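Local structure of SusD family protein (Bacteroides uniformis, 7KV1) at residues 138-141 with 142-146; 245-248 with 249-252; 252-255 with 256-260; 276-279 with 280-283; 429-432 with 433-437. The protein probably binds beta-glucans at the cell surface of this gut bacterium, acting as a SusD-type surface glycan-binding protein. All coordinates share one frame; numbering follows the deposited sequence.

Interaction 1. Residues 138-141 with 142-146; sequences EANR and KLYEM
Glu138 meets Lys142 twice in the first turn of helix 138-162: its carbonyl O accepts the Lys142 N-H, and its carboxylate OE2 rests 3.6 Å from Lys142 CD, the two side chains running alongside each other. Ala139 adds the next backbone bond, from Leu143 N. Asn140 does more. Its carbonyl O receives Tyr144 N at 2.8 Å, and the same oxygen sits over one face of the Tyr144 ring, displaced toward the rim. Tyr144 holds CG anti to its own carbonyl carbon, which folds the ring back over the preceding turn, where Asn140 CB approaches Tyr144 CZ at 3.8 Å with the amide and ring planes 22° apart. That ring is buried against Ile47 and Leu51 of helix 44-55. Arg141, bent at CG-CD (chi3 60°), offers its guanidinium to carboxylates in both directions along the helix. Backward, it grips Glu138 side-on, NE to OE1 at 3.3 Å in an almost straight bond (178°) and NH2 to OE2 at 3.0 Å. Forward, its NH1 makes a weak, bent bond to Glu145 OE1 at 3.3 Å. Lys142 NZ takes that same OE1 at 2.7 Å, while Glu145 OE2 pairs with Arg149. The result is a worked case of an i to i+3 and i to i+4 charge network on a solvent-facing helix surface: Glu138 fixes the rotation of the guanidinium, and the cations gathered on Glu145 would be expected to stabilise its ionised form.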
loop_
_atom_site.group_PDB
_atom_site.type_symbol
_atom_site.label_atom_id
_atom_site.label_comp_id
_atom_site.label_asym_id
_atom_site.label_seq_id
_atom_site.Cartn_x
_atom_site.Cartn_y
_atom_site.Cartn_z
ATOM N N GLU A 138 15.242 -27.724 -11.898
ATOM C CA GLU A 138 13.981 -27.923 -11.132
ATOM C C GLU A 138 13.875 -26.829 -10.051
ATOM O O GLU A 138 12.762 -26.283 -9.869
ATOM C CB GLU A 138 13.936 -29.348 -10.564
ATOM C CG GLU A 138 12.637 -29.707 -9.856
ATOM C CD GLU A 138 11.359 -29.357 -10.607
ATOM O OE1 GLU A 138 11.412 -29.251 -11.849
ATOM O OE2 GLU A 138 10.308 -29.175 -9.945
ATOM N N ALA A 139 14.998 -26.530 -9.379
ATOM C CA ALA A 139 15.141 -25.536 -8.289
ATOM C C ALA A 139 14.796 -24.131 -8.793
ATOM O O ALA A 139 14.066 -23.424 -8.096
ATOM C CB ALA A 139 16.546 -25.553 -7.732
ATOM N N ASN A 140 15.344 -23.730 -9.937
ATOM C CA ASN A 140 15.101 -22.385 -10.512
ATOM C C ASN A 140 13.661 -22.325 -11.035
ATOM O O ASN A 140 13.034 -21.255 -10.924
ATOM C CB ASN A 140 16.156 -22.028 -11.558
ATOM C CG ASN A 140 17.469 -21.630 -10.914
ATOM O OD1 ASN A 140 18.535 -21.806 -11.493
ATOM N ND2 ASN A 140 17.402 -21.089 -9.713
ATOM N N ARG A 141 13.150 -23.432 -11.565
ATOM C CA ARG A 141 11.777 -23.474 -12.115
ATOM C C ARG A 141 10.800 -23.159 -10.986
ATOM O O ARG A 141 9.844 -22.407 -11.230
ATOM C CB ARG A 141 11.425 -24.832 -12.725
ATOM C CG ARG A 141 10.172 -24.767 -13.587
ATOM C CD ARG A 141 9.667 -26.131 -13.973
ATOM N NE ARG A 141 9.320 -26.937 -12.820
ATOM C CZ ARG A 141 8.200 -26.809 -12.101
ATOM N NH1 ARG A 141 7.312 -25.864 -12.384
ATOM N NH2 ARG A 141 7.981 -27.621 -11.076
ATOM N N LYS A 142 11.014 -23.772 -9.825
ATOM C CA LYS A 142 10.129 -23.633 -8.650
ATOM C C LYS A 142 10.230 -22.184 -8.165
ATOM O O LYS A 142 9.168 -21.600 -7.854
ATOM C CB LYS A 142 10.491 -24.622 -7.533
ATOM C CG LYS A 142 10.118 -26.093 -7.725
ATOM C CD LYS A 142 8.749 -26.387 -8.332
ATOM C CE LYS A 142 7.563 -26.141 -7.415
ATOM N NZ LYS A 142 6.275 -26.502 -8.068
ATOM N N LEU A 143 11.449 -21.644 -8.091
ATOM C CA LEU A 143 11.691 -20.230 -7.704
ATOM C C LEU A 143 10.959 -19.297 -8.675
ATOM O O LEU A 143 10.286 -18.364 -8.169
ATOM C CB LEU A 143 13.184 -19.910 -7.663
ATOM C CG LEU A 143 13.888 -20.195 -6.336
ATOM C CD1 LEU A 143 15.332 -19.706 -6.394
ATOM C CD2 LEU A 143 13.164 -19.534 -5.169
ATOM N N TYR A 144 11.088 -19.501 -9.997
ATOM C CA TYR A 144 10.448 -18.612 -11.008
ATOM C C TYR A 144 8.922 -18.713 -10.860
ATOM O O TYR A 144 8.241 -17.679 -10.848
ATOM C CB TYR A 144 10.873 -18.925 -12.448
ATOM C CG TYR A 144 12.355 -18.863 -12.735
ATOM C CD1 TYR A 144 13.206 -17.981 -12.082
ATOM C CD2 TYR A 144 12.910 -19.698 -13.693
ATOM C CE1 TYR A 144 14.564 -17.935 -12.359
ATOM C CE2 TYR A 144 14.266 -19.679 -13.973
ATOM C CZ TYR A 144 15.099 -18.798 -13.307
ATOM O OH TYR A 144 16.433 -18.796 -13.613
ATOM N N GLU A 145 8.431 -19.937 -10.683
ATOM C CA GLU A 145 7.003 -20.274 -10.546
ATOM C C GLU A 145 6.412 -19.546 -9.337
ATOM O O GLU A 145 5.373 -18.898 -9.476
ATOM C CB GLU A 145 6.800 -21.764 -10.305
ATOM C CG GLU A 145 5.351 -22.112 -10.123
ATOM C CD GLU A 145 5.066 -23.536 -9.725
ATOM O OE1 GLU A 145 5.983 -24.358 -9.761
ATOM O OE2 GLU A 145 3.935 -23.796 -9.361
ATOM N N MET A 146 7.046 -19.688 -8.180
ATOM C CA MET A 146 6.488 -19.140 -6.929
ATOM C C MET A 146 6.578 -17.613 -6.961
ATOM O O MET A 146 5.667 -16.978 -6.433
ATOM C CB MET A 146 7.186 -19.746 -5.717
ATOM C CG MET A 146 6.767 -21.207 -5.479
ATOM S SD MET A 146 5.024 -21.632 -5.830
ATOM C CE MET A 146 5.078 -23.428 -5.833
#

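Interaction 2. Residues 245-248 with 249-252; sequences NDES and RFSK
Asp246 and Arg249 join across the short turn that follows helix 230-244 and leads into helix 250-262. Asp246 swings CG anti to the backbone N (chi1 178°), which carries the carboxylate toward the chain of Arg249, extended from CG to NE. Arg249 NH1 then reaches OD2 of Asp246 at 2.9 Å on its syn lone pair, the partner lying in the guanidinium plane although the two flat groups stand 76° apart. The other oxygen, OD1, takes the Ser248 hydroxyl OG at 2.6 Å. With an alanine in place of Asp246, Ser248 OG and Arg249 NH1 would probably both be left without this partner, and the hydroxyl would be freer to turn. Phe250 turns one face of its ring to the Glu247 backbone, whose CA stands 3.6 Å from the ring centroid, almost on the normal: a CH-pi contact. Water 1 continues the turn by bridging Glu247 O to Ser251 N. Outside the turn, Glu197 pairs with Arg249 NE. Chemically, one carboxylate takes the Ser248 hydroxyl on OD1 and both the arginine and the Tyr189 hydroxyl on OD2, which is likely to favour its ionised form.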
loop_
_atom_site.group_PDB
_atom_site.type_symbol
_atom_site.label_atom_id
_atom_site.label_comp_id
_atom_site.label_asym_id
_atom_site.label_seq_id
_atom_site.Cartn_x
_atom_site.Cartn_y
_atom_site.Cartn_z
ATOM N N ASN A 245 -11.499 -9.963 7.506
ATOM C CA ASN A 245 -11.958 -10.274 8.888
ATOM C C ASN A 245 -12.144 -11.800 8.950
ATOM O O ASN A 245 -13.123 -12.274 9.539
ATOM C CB ASN A 245 -13.208 -9.455 9.285
ATOM C CG ASN A 245 -12.860 -8.038 9.701
ATOM O OD1 ASN A 245 -12.088 -7.846 10.638
ATOM N ND2 ASN A 245 -13.321 -7.049 8.942
ATOM N N ASP A 246 -11.247 -12.558 8.311
ATOM C CA ASP A 246 -11.377 -14.028 8.229
ATOM C C ASP A 246 -10.842 -14.635 9.536
ATOM O O ASP A 246 -9.674 -15.022 9.576
ATOM C CB ASP A 246 -10.652 -14.563 6.986
ATOM C CG ASP A 246 -10.703 -16.069 6.854
ATOM O OD1 ASP A 246 -11.358 -16.714 7.709
ATOM O OD2 ASP A 246 -10.068 -16.576 5.905
ATOM N N GLU A 247 -11.670 -14.725 10.559
ATOM C CA GLU A 247 -11.259 -15.243 11.893
ATOM C C GLU A 247 -10.658 -16.647 11.788
ATOM O O GLU A 247 -9.751 -16.938 12.555
ATOM C CB GLU A 247 -12.453 -15.312 12.821
ATOM C CG GLU A 247 -13.125 -13.983 13.043
ATOM C CD GLU A 247 -14.291 -14.165 13.987
ATOM O OE1 GLU A 247 -14.060 -14.793 15.053
ATOM O OE2 GLU A 247 -15.423 -13.763 13.617
ATOM N N SER A 248 -11.144 -17.480 10.872
ATOM C CA SER A 248 -10.643 -18.863 10.674
ATOM C C SER A 248 -9.139 -18.846 10.411
ATOM O O SER A 248 -8.491 -19.875 10.687
ATOM C CB SER A 248 -11.384 -19.626 9.599
ATOM O OG SER A 248 -10.932 -19.252 8.322
ATOM N N ARG A 249 -8.579 -17.737 9.941
ATOM C CA ARG A 249 -7.136 -17.716 9.575
ATOM C C ARG A 249 -6.298 -16.800 10.471
ATOM O O ARG A 249 -5.105 -16.669 10.158
ATOM C CB ARG A 249 -7.024 -17.353 8.094
ATOM C CG ARG A 249 -7.314 -18.536 7.177
ATOM C CD ARG A 249 -7.156 -18.142 5.729
ATOM N NE ARG A 249 -7.305 -19.238 4.760
ATOM C CZ ARG A 249 -8.419 -19.549 4.080
ATOM N NH1 ARG A 249 -9.545 -18.881 4.263
ATOM N NH2 ARG A 249 -8.378 -20.504 3.162
ATOM N N PHE A 250 -6.850 -16.220 11.545
ATOM C CA PHE A 250 -6.118 -15.263 12.411
ATOM C C PHE A 250 -4.913 -15.957 13.059
ATOM O O PHE A 250 -3.821 -15.416 13.050
ATOM C CB PHE A 250 -7.010 -14.631 13.477
ATOM C CG PHE A 250 -7.955 -13.560 13.003
ATOM C CD1 PHE A 250 -8.011 -13.160 11.673
ATOM C CD2 PHE A 250 -8.813 -12.963 13.901
ATOM C CE1 PHE A 250 -8.907 -12.196 11.253
ATOM C CE2 PHE A 250 -9.715 -11.994 13.484
ATOM C CZ PHE A 250 -9.773 -11.623 12.154
ATOM N N SER A 251 -5.110 -17.143 13.637
ATOM C CA SER A 251 -4.017 -17.908 14.298
ATOM C C SER A 251 -2.885 -18.231 13.310
ATOM O O SER A 251 -1.708 -18.134 13.676
ATOM C CB SER A 251 -4.570 -19.156 14.942
ATOM O OG SER A 251 -5.445 -18.761 15.993
ATOM N N LYS A 252 -3.205 -18.672 12.104
ATOM C CA LYS A 252 -2.158 -18.965 11.107
ATOM C C LYS A 252 -1.431 -17.661 10.761
ATOM O O LYS A 252 -0.198 -17.674 10.689
ATOM C CB LYS A 252 -2.804 -19.614 9.891
ATOM C CG LYS A 252 -1.857 -20.247 8.907
ATOM C CD LYS A 252 -2.603 -21.255 8.051
ATOM C CE LYS A 252 -1.879 -21.588 6.774
ATOM N NZ LYS A 252 -2.739 -22.384 5.870
HETATM O O HOH W 1 -7.788 -18.479 13.655
HETATM O O HOH W 2 -6.002 -19.870 11.820
#

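Interaction 3. Residues 252-255 with 256-260; sequences KALG and YMKEL
Helix 250-262, probably part of the TPR-like helical framework of this SusD-family protein, illustrates i to i+4 packing where Lys252 runs alongside Tyr256. The two side chains point the same way: Lys252 CG lies 3.9 Å from Tyr256 CE2, and farther out Lys252 CE approaches Tyr256 OH at 3.1 Å. The lysine holds CG anti to its backbone N (chi1 -167°) and stays extended, a shape that carries NZ past the phenol to Glu197 of helix 185-201. Lys252 O, which accepts the Tyr256 N-H, also lies over one face of the ring near its rim. Beyond this helix the ring stacks with Tyr234 and meets Tyr237 edge-to-face, both of helix 230-244. Replacing Tyr256 by an alanine would probably deprive Tyr234 of its stacking partner and Tyr237 of its edge-to-face partner, and leave the Lys252 methylenes without their aromatic neighbour. On another side of the helix, Leu254 CG touches Lys258 CD at 4.0 Å, the two chains crossing at a slant. Met257 holds CG anti to its carbonyl carbon (chi1 -60°), 3.3 Å from Ala253 O; bends at chi2 and chi3 then turn the sulfur end toward helices 230-244 and 408-420. One turn on, Leu260 lines the pocket in which cobalt hexammine is bound. Gly255 has no side chain, and Glu259 lies over its carbonyl, with OE1 bonded to Tyr234 OH. There Glu259 CG stands 3.4 Å from Gly255 O, and its OE2 lies at the edge of the Tyr256 ring, in the ring plane.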
loop_
_atom_site.group_PDB
_atom_site.type_symbol
_atom_site.label_atom_id
_atom_site.label_comp_id
_atom_site.label_asym_id
_atom_site.label_seq_id
_atom_site.Cartn_x
_atom_site.Cartn_y
_atom_site.Cartn_z
ATOM N N LYS A 252 -3.205 -18.672 12.104
ATOM C CA LYS A 252 -2.158 -18.965 11.107
ATOM C C LYS A 252 -1.431 -17.661 10.761
ATOM O O LYS A 252 -0.198 -17.674 10.689
ATOM C CB LYS A 252 -2.804 -19.614 9.891
ATOM C CG LYS A 252 -1.857 -20.247 8.907
ATOM C CD LYS A 252 -2.603 -21.255 8.051
ATOM C CE LYS A 252 -1.879 -21.588 6.774
ATOM N NZ LYS A 252 -2.739 -22.384 5.870
ATOM N N ALA A 253 -2.154 -16.564 10.509
ATOM C CA ALA A 253 -1.498 -15.286 10.155
ATOM C C ALA A 253 -0.562 -14.868 11.300
ATOM O O ALA A 253 0.601 -14.409 11.031
ATOM C CB ALA A 253 -2.522 -14.234 9.839
ATOM N N LEU A 254 -1.034 -15.021 12.536
ATOM C CA LEU A 254 -0.227 -14.703 13.751
ATOM C C LEU A 254 1.048 -15.530 13.749
ATOM O O LEU A 254 2.118 -14.964 13.930
ATOM C CB LEU A 254 -1.065 -15.002 14.982
ATOM C CG LEU A 254 -0.402 -14.722 16.325
ATOM C CD1 LEU A 254 0.238 -13.337 16.312
ATOM C CD2 LEU A 254 -1.457 -14.834 17.420
ATOM N N GLY A 255 0.928 -16.828 13.492
ATOM C CA GLY A 255 2.083 -17.742 13.361
ATOM C C GLY A 255 3.099 -17.188 12.384
ATOM O O GLY A 255 4.292 -17.130 12.733
ATOM N N TYR A 256 2.667 -16.704 11.226
ATOM C CA TYR A 256 3.601 -16.182 10.197
ATOM C C TYR A 256 4.276 -14.914 10.703
ATOM O O TYR A 256 5.488 -14.768 10.487
ATOM C CB TYR A 256 2.901 -15.949 8.865
ATOM C CG TYR A 256 2.393 -17.195 8.178
ATOM C CD1 TYR A 256 3.110 -18.377 8.216
ATOM C CD2 TYR A 256 1.202 -17.201 7.475
ATOM C CE1 TYR A 256 2.662 -19.531 7.600
ATOM C CE2 TYR A 256 0.761 -18.336 6.809
ATOM C CZ TYR A 256 1.491 -19.510 6.868
ATOM O OH TYR A 256 1.067 -20.663 6.243
ATOM N N MET A 257 3.513 -14.018 11.337
ATOM C CA MET A 257 4.077 -12.787 11.940
ATOM C C MET A 257 5.121 -13.173 13.004
ATOM O O MET A 257 6.219 -12.599 12.953
ATOM C CB MET A 257 2.995 -11.883 12.524
ATOM C CG MET A 257 1.987 -11.430 11.495
ATOM S SD MET A 257 2.649 -10.448 10.155
ATOM C CE MET A 257 3.006 -11.683 8.902
ATOM N N LYS A 258 4.828 -14.137 13.883
ATOM C CA LYS A 258 5.782 -14.593 14.937
ATOM C C LYS A 258 7.030 -15.239 14.336
ATOM O O LYS A 258 8.085 -15.088 14.952
ATOM C CB LYS A 258 5.094 -15.536 15.921
ATOM C CG LYS A 258 4.197 -14.776 16.880
ATOM C CD LYS A 258 3.223 -15.634 17.632
ATOM C CE LYS A 258 3.836 -16.423 18.762
ATOM N NZ LYS A 258 2.725 -17.085 19.482
ATOM N N GLU A 259 6.950 -15.894 13.173
ATOM C CA GLU A 259 8.186 -16.372 12.499
ATOM C C GLU A 259 9.073 -15.165 12.174
ATOM O O GLU A 259 10.274 -15.309 12.262
ATOM C CB GLU A 259 7.939 -17.086 11.171
ATOM C CG GLU A 259 7.123 -18.345 11.295
ATOM C CD GLU A 259 6.984 -19.073 9.960
ATOM O OE1 GLU A 259 7.986 -19.159 9.213
ATOM O OE2 GLU A 259 5.858 -19.530 9.672
ATOM N N LEU A 260 8.516 -14.044 11.706
ATOM C CA LEU A 260 9.359 -12.880 11.338
ATOM C C LEU A 260 9.902 -12.247 12.624
ATOM O O LEU A 260 11.061 -11.839 12.625
ATOM C CB LEU A 260 8.531 -11.875 10.525
ATOM C CG LEU A 260 8.051 -12.390 9.172
ATOM C CD1 LEU A 260 7.292 -11.306 8.440
ATOM C CD2 LEU A 260 9.208 -12.944 8.352
#

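Interaction 4. Residues 276-279 with 280-283; sequences WETE and GEWC
Thr278 and Glu281 lie side by side and point the same way, the methyl of one beside the carboxylate of the other: Thr278 CG2 to Glu281 OE1 is 4.0 Å. Glu281 sets CG anti to its carbonyl carbon (chi1 -66°) and then runs extended, which lays the chain along the carbonyl of Thr278, with its CG 3.2 Å from Thr278 O. The same oxygen accepts Glu281 N, from well above the carbonyl plane, as the tight 3-10 turn brings the donor over the peptide plane. At its far end the carboxylate is held by another part of the chain, OE2 receiving the backbone N-H of Asn402, with a long and weak ion pair to Arg404. The turn just before is tied by Gly280 N to Glu277 O at 2.9 Å. Glycine suits the place sterically, since a beta carbon on Gly280 would stand only about 3.2 Å from that same Glu277 O. From Gly280 the chain turns back on itself, Cys283 N closing on Gly280 O at 3.0 Å. Trp282 takes positive phi (57°) at the third position of this second turn, its indole NE1 bonded to Asn291 OD1 and its backbone N to Glu289 OE2. A short 3-10 turn running straight into a type II beta turn is thus the motif here, and it carries the chain from helix 272-275 toward strand 286-290.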
loop_
_atom_site.group_PDB
_atom_site.type_symbol
_atom_site.label_atom_id
_atom_site.label_comp_id
_atom_site.label_asym_id
_atom_site.label_seq_id
_atom_site.Cartn_x
_atom_site.Cartn_y
_atom_site.Cartn_z
ATOM N N TRP A 276 13.452 6.682 5.670
ATOM C CA TRP A 276 12.950 7.410 4.466
ATOM C C TRP A 276 14.098 7.997 3.627
ATOM O O TRP A 276 13.820 8.503 2.522
ATOM C CB TRP A 276 11.960 8.483 4.933
ATOM C CG TRP A 276 10.975 7.845 5.854
ATOM C CD1 TRP A 276 10.921 7.930 7.214
ATOM C CD2 TRP A 276 10.034 6.827 5.478
ATOM N NE1 TRP A 276 9.972 7.074 7.700
ATOM C CE2 TRP A 276 9.412 6.386 6.659
ATOM C CE3 TRP A 276 9.614 6.310 4.250
ATOM C CZ2 TRP A 276 8.417 5.413 6.647
ATOM C CZ3 TRP A 276 8.629 5.354 4.237
ATOM C CH2 TRP A 276 8.062 4.897 5.424
ATOM N N GLU A 277 15.311 8.015 4.183
ATOM C CA GLU A 277 16.545 8.495 3.510
ATOM C C GLU A 277 16.950 7.424 2.497
ATOM O O GLU A 277 16.551 6.245 2.675
ATOM C CB GLU A 277 17.677 8.718 4.512
ATOM C CG GLU A 277 17.287 9.523 5.735
ATOM C CD GLU A 277 17.371 11.029 5.582
ATOM O OE1 GLU A 277 17.421 11.508 4.417
ATOM O OE2 GLU A 277 17.409 11.725 6.636
ATOM N N THR A 278 17.691 7.805 1.467
ATOM C CA THR A 278 18.220 6.856 0.460
ATOM C C THR A 278 19.020 5.755 1.149
ATOM O O THR A 278 18.867 4.596 0.762
ATOM C CB THR A 278 19.082 7.551 -0.603
ATOM O OG1 THR A 278 18.497 8.817 -0.894
ATOM C CG2 THR A 278 19.187 6.702 -1.845
ATOM N N GLU A 279 19.798 6.087 2.179
ATOM C CA GLU A 279 20.601 5.098 2.961
ATOM C C GLU A 279 19.684 4.129 3.726
ATOM O O GLU A 279 20.171 3.060 4.074
ATOM C CB GLU A 279 21.540 5.806 3.940
ATOM C CG GLU A 279 22.569 6.714 3.286
ATOM C CD GLU A 279 22.044 7.763 2.309
ATOM O OE1 GLU A 279 21.065 8.527 2.648
ATOM O OE2 GLU A 279 22.604 7.811 1.192
ATOM N N GLY A 280 18.410 4.468 3.969
ATOM C CA GLY A 280 17.433 3.617 4.687
ATOM C C GLY A 280 16.755 2.605 3.778
ATOM O O GLY A 280 16.082 1.685 4.290
ATOM N N GLU A 281 16.949 2.727 2.465
ATOM C CA GLU A 281 16.380 1.775 1.485
ATOM C C GLU A 281 16.929 0.398 1.813
ATOM O O GLU A 281 18.144 0.289 2.010
ATOM C CB GLU A 281 16.735 2.201 0.061
ATOM C CG GLU A 281 16.077 3.506 -0.303
ATOM C CD GLU A 281 16.222 3.902 -1.755
ATOM O OE1 GLU A 281 17.116 3.341 -2.425
ATOM O OE2 GLU A 281 15.431 4.757 -2.201
ATOM N N TRP A 282 16.057 -0.593 1.931
ATOM C CA TRP A 282 16.457 -1.992 2.225
ATOM C C TRP A 282 17.264 -2.060 3.543
ATOM O O TRP A 282 18.146 -2.920 3.659
ATOM C CB TRP A 282 17.219 -2.566 1.018
ATOM C CG TRP A 282 16.323 -2.684 -0.177
ATOM C CD1 TRP A 282 16.387 -1.988 -1.344
ATOM C CD2 TRP A 282 15.177 -3.542 -0.280
ATOM N NE1 TRP A 282 15.349 -2.352 -2.169
ATOM C CE2 TRP A 282 14.601 -3.317 -1.544
ATOM C CE3 TRP A 282 14.619 -4.509 0.561
ATOM C CZ2 TRP A 282 13.486 -4.019 -1.984
ATOM C CZ3 TRP A 282 13.507 -5.204 0.134
ATOM C CH2 TRP A 282 12.954 -4.960 -1.129
ATOM N N CYS A 283 16.934 -1.231 4.537
ATOM C CA CYS A 283 17.405 -1.445 5.931
ATOM C C CYS A 283 16.713 -2.711 6.456
ATOM O O CYS A 283 15.844 -3.301 5.720
ATOM C CB CYS A 283 17.152 -0.236 6.818
ATOM S SG CYS A 283 15.399 0.104 7.130
#

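Interaction 5. Residues 429-432 with 433-437; sequences EAKT and WLNEV
Glu429 O accepts the Trp433 N-H at 3.0 Å in a nearly straight bond (172°), and the folded-back indole leaves the same oxygen 3.1 Å above its plane, displaced toward the rim. Trp433 places CG anti to its own carbonyl carbon (chi1 -60°), and the bicyclic group is thereby laid along the preceding turn. Its six-membered ring then turns a face to the glutamate side chain, where Glu429 CB makes a CH-pi contact at 3.5 Å from the ring centroid. Farther along, the carboxylate stays near the same end of the ring, OE1 of Glu429 standing 3.5 Å from Trp433 CH2, with the carboxylate plane turned 46° from the indole. In a second i to i+4 pair, Asn435 ND2 comes across the Lys431 chain, 3.4 Å from Lys431 CG. Asn435 CB also presses on Lys431 O at 3.2 Å. The polar ends of both side chains are used by one neighbouring loop, Asn435 OD1 accepting Leu446 N and Lys431 NZ donating to Ala447 O. Next in line, Glu436 brings its side chain to about 4 Å from the bound cobalt hexammine, a cation its carboxylate would be expected to attract. The helix 429-440 is thus packed between others: Trp433 lies on Leu412 and Ala415 of helix 408-420 and on Lys258 and Ile261 of helix 250-262, whereas Leu434 and Val437 meet helix 451-461.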
loop_
_atom_site.group_PDB
_atom_site.type_symbol
_atom_site.label_atom_id
_atom_site.label_comp_id
_atom_site.label_asym_id
_atom_site.label_seq_id
_atom_site.Cartn_x
_atom_site.Cartn_y
_atom_site.Cartn_z
ATOM N N GLU A 429 2.479 -10.897 24.750
ATOM C CA GLU A 429 3.280 -10.631 23.536
ATOM C C GLU A 429 2.738 -9.383 22.812
ATOM O O GLU A 429 3.519 -8.585 22.346
ATOM C CB GLU A 429 3.156 -11.815 22.592
ATOM C CG GLU A 429 3.753 -13.076 23.137
ATOM C CD GLU A 429 3.620 -14.175 22.100
ATOM O OE1 GLU A 429 2.469 -14.451 21.659
ATOM O OE2 GLU A 429 4.680 -14.657 21.665
ATOM N N ALA A 430 1.429 -9.162 22.808
ATOM C CA ALA A 430 0.848 -7.980 22.110
ATOM C C ALA A 430 1.441 -6.683 22.670
ATOM O O ALA A 430 1.810 -5.786 21.873
ATOM C CB ALA A 430 -0.630 -8.028 22.240
ATOM N N LYS A 431 1.621 -6.602 23.992
ATOM C CA LYS A 431 2.189 -5.404 24.656
ATOM C C LYS A 431 3.669 -5.277 24.308
ATOM O O LYS A 431 4.099 -4.159 24.016
ATOM C CB LYS A 431 1.981 -5.492 26.174
ATOM C CG LYS A 431 2.734 -4.477 27.011
ATOM C CD LYS A 431 2.483 -4.696 28.510
ATOM C CE LYS A 431 3.439 -3.941 29.405
ATOM N NZ LYS A 431 3.008 -4.077 30.818
ATOM N N THR A 432 4.442 -6.363 24.375
ATOM C CA THR A 432 5.877 -6.333 23.981
ATOM C C THR A 432 6.034 -5.722 22.570
ATOM O O THR A 432 6.846 -4.799 22.378
ATOM C CB THR A 432 6.473 -7.733 24.020
ATOM O OG1 THR A 432 6.269 -8.209 25.350
ATOM C CG2 THR A 432 7.940 -7.727 23.636
ATOM N N TRP A 433 5.289 -6.257 21.613
ATOM C CA TRP A 433 5.369 -5.868 20.178
ATOM C C TRP A 433 4.928 -4.422 19.953
ATOM O O TRP A 433 5.712 -3.658 19.322
ATOM C CB TRP A 433 4.535 -6.838 19.351
ATOM C CG TRP A 433 5.032 -8.233 19.498
ATOM C CD1 TRP A 433 6.311 -8.617 19.731
ATOM C CD2 TRP A 433 4.264 -9.433 19.351
ATOM N NE1 TRP A 433 6.384 -9.985 19.768
ATOM C CE2 TRP A 433 5.149 -10.513 19.555
ATOM C CE3 TRP A 433 2.921 -9.703 19.074
ATOM C CZ2 TRP A 433 4.738 -11.840 19.475
ATOM C CZ3 TRP A 433 2.505 -11.015 19.009
ATOM C CH2 TRP A 433 3.406 -12.064 19.223
ATOM N N LEU A 434 3.737 -4.039 20.417
ATOM C CA LEU A 434 3.272 -2.638 20.238
ATOM C C LEU A 434 4.271 -1.684 20.905
ATOM O O LEU A 434 4.605 -0.651 20.289
ATOM C CB LEU A 434 1.864 -2.437 20.803
ATOM C CG LEU A 434 1.288 -1.050 20.502
ATOM C CD1 LEU A 434 -0.142 -1.163 20.005
ATOM C CD2 LEU A 434 1.357 -0.152 21.716
ATOM N N ASN A 435 4.806 -2.035 22.084
ATOM C CA ASN A 435 5.683 -1.100 22.839
ATOM C C ASN A 435 7.039 -0.945 22.134
ATOM O O ASN A 435 7.643 0.136 22.285
ATOM C CB ASN A 435 5.819 -1.485 24.313
ATOM C CG ASN A 435 4.596 -1.100 25.115
ATOM O OD1 ASN A 435 3.786 -0.311 24.631
ATOM N ND2 ASN A 435 4.454 -1.642 26.330
ATOM N N GLU A 436 7.505 -1.953 21.396
ATOM C CA GLU A 436 8.756 -1.863 20.578
ATOM C C GLU A 436 8.594 -0.750 19.524
ATOM O O GLU A 436 9.544 0.013 19.316
ATOM C CB GLU A 436 9.003 -3.227 19.934
ATOM C CG GLU A 436 10.394 -3.549 19.437
ATOM C CD GLU A 436 10.625 -5.062 19.307
ATOM O OE1 GLU A 436 10.113 -5.809 20.225
ATOM O OE2 GLU A 436 11.275 -5.535 18.272
ATOM N N VAL A 437 7.423 -0.677 18.891
ATOM C CA VAL A 437 7.050 0.405 17.933
ATOM C C VAL A 437 6.957 1.738 18.688
ATOM O O VAL A 437 7.539 2.709 18.200
ATOM C CB VAL A 437 5.755 0.076 17.164
ATOM C CG1 VAL A 437 5.332 1.191 16.228
ATOM C CG2 VAL A 437 5.871 -1.225 16.377
#

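In the fold
From the N terminus, interaction 1 comes first, on helix 138-162 and about 37 Å, centre to centre, from interaction 5. Interaction 2 closes the short loop between helices 230-244 and 250-262. Interaction 3 follows on the same helix. Interaction 4 folds the loop from helix 272-275 to strand 286-290, and interaction 5 lies on helix 429-440. All are local and none nests or crosses; interactions 2 and 3 overlap at Lys252, and the others follow in series. Interactions 3 and 5 touch nonetheless: Lys258 CG packs on Trp433 CH2 at 3.7 Å, and Lys258 NZ makes a long, weak ion pair with Glu429 OE1, tying helix 250-262 to helix 429-440.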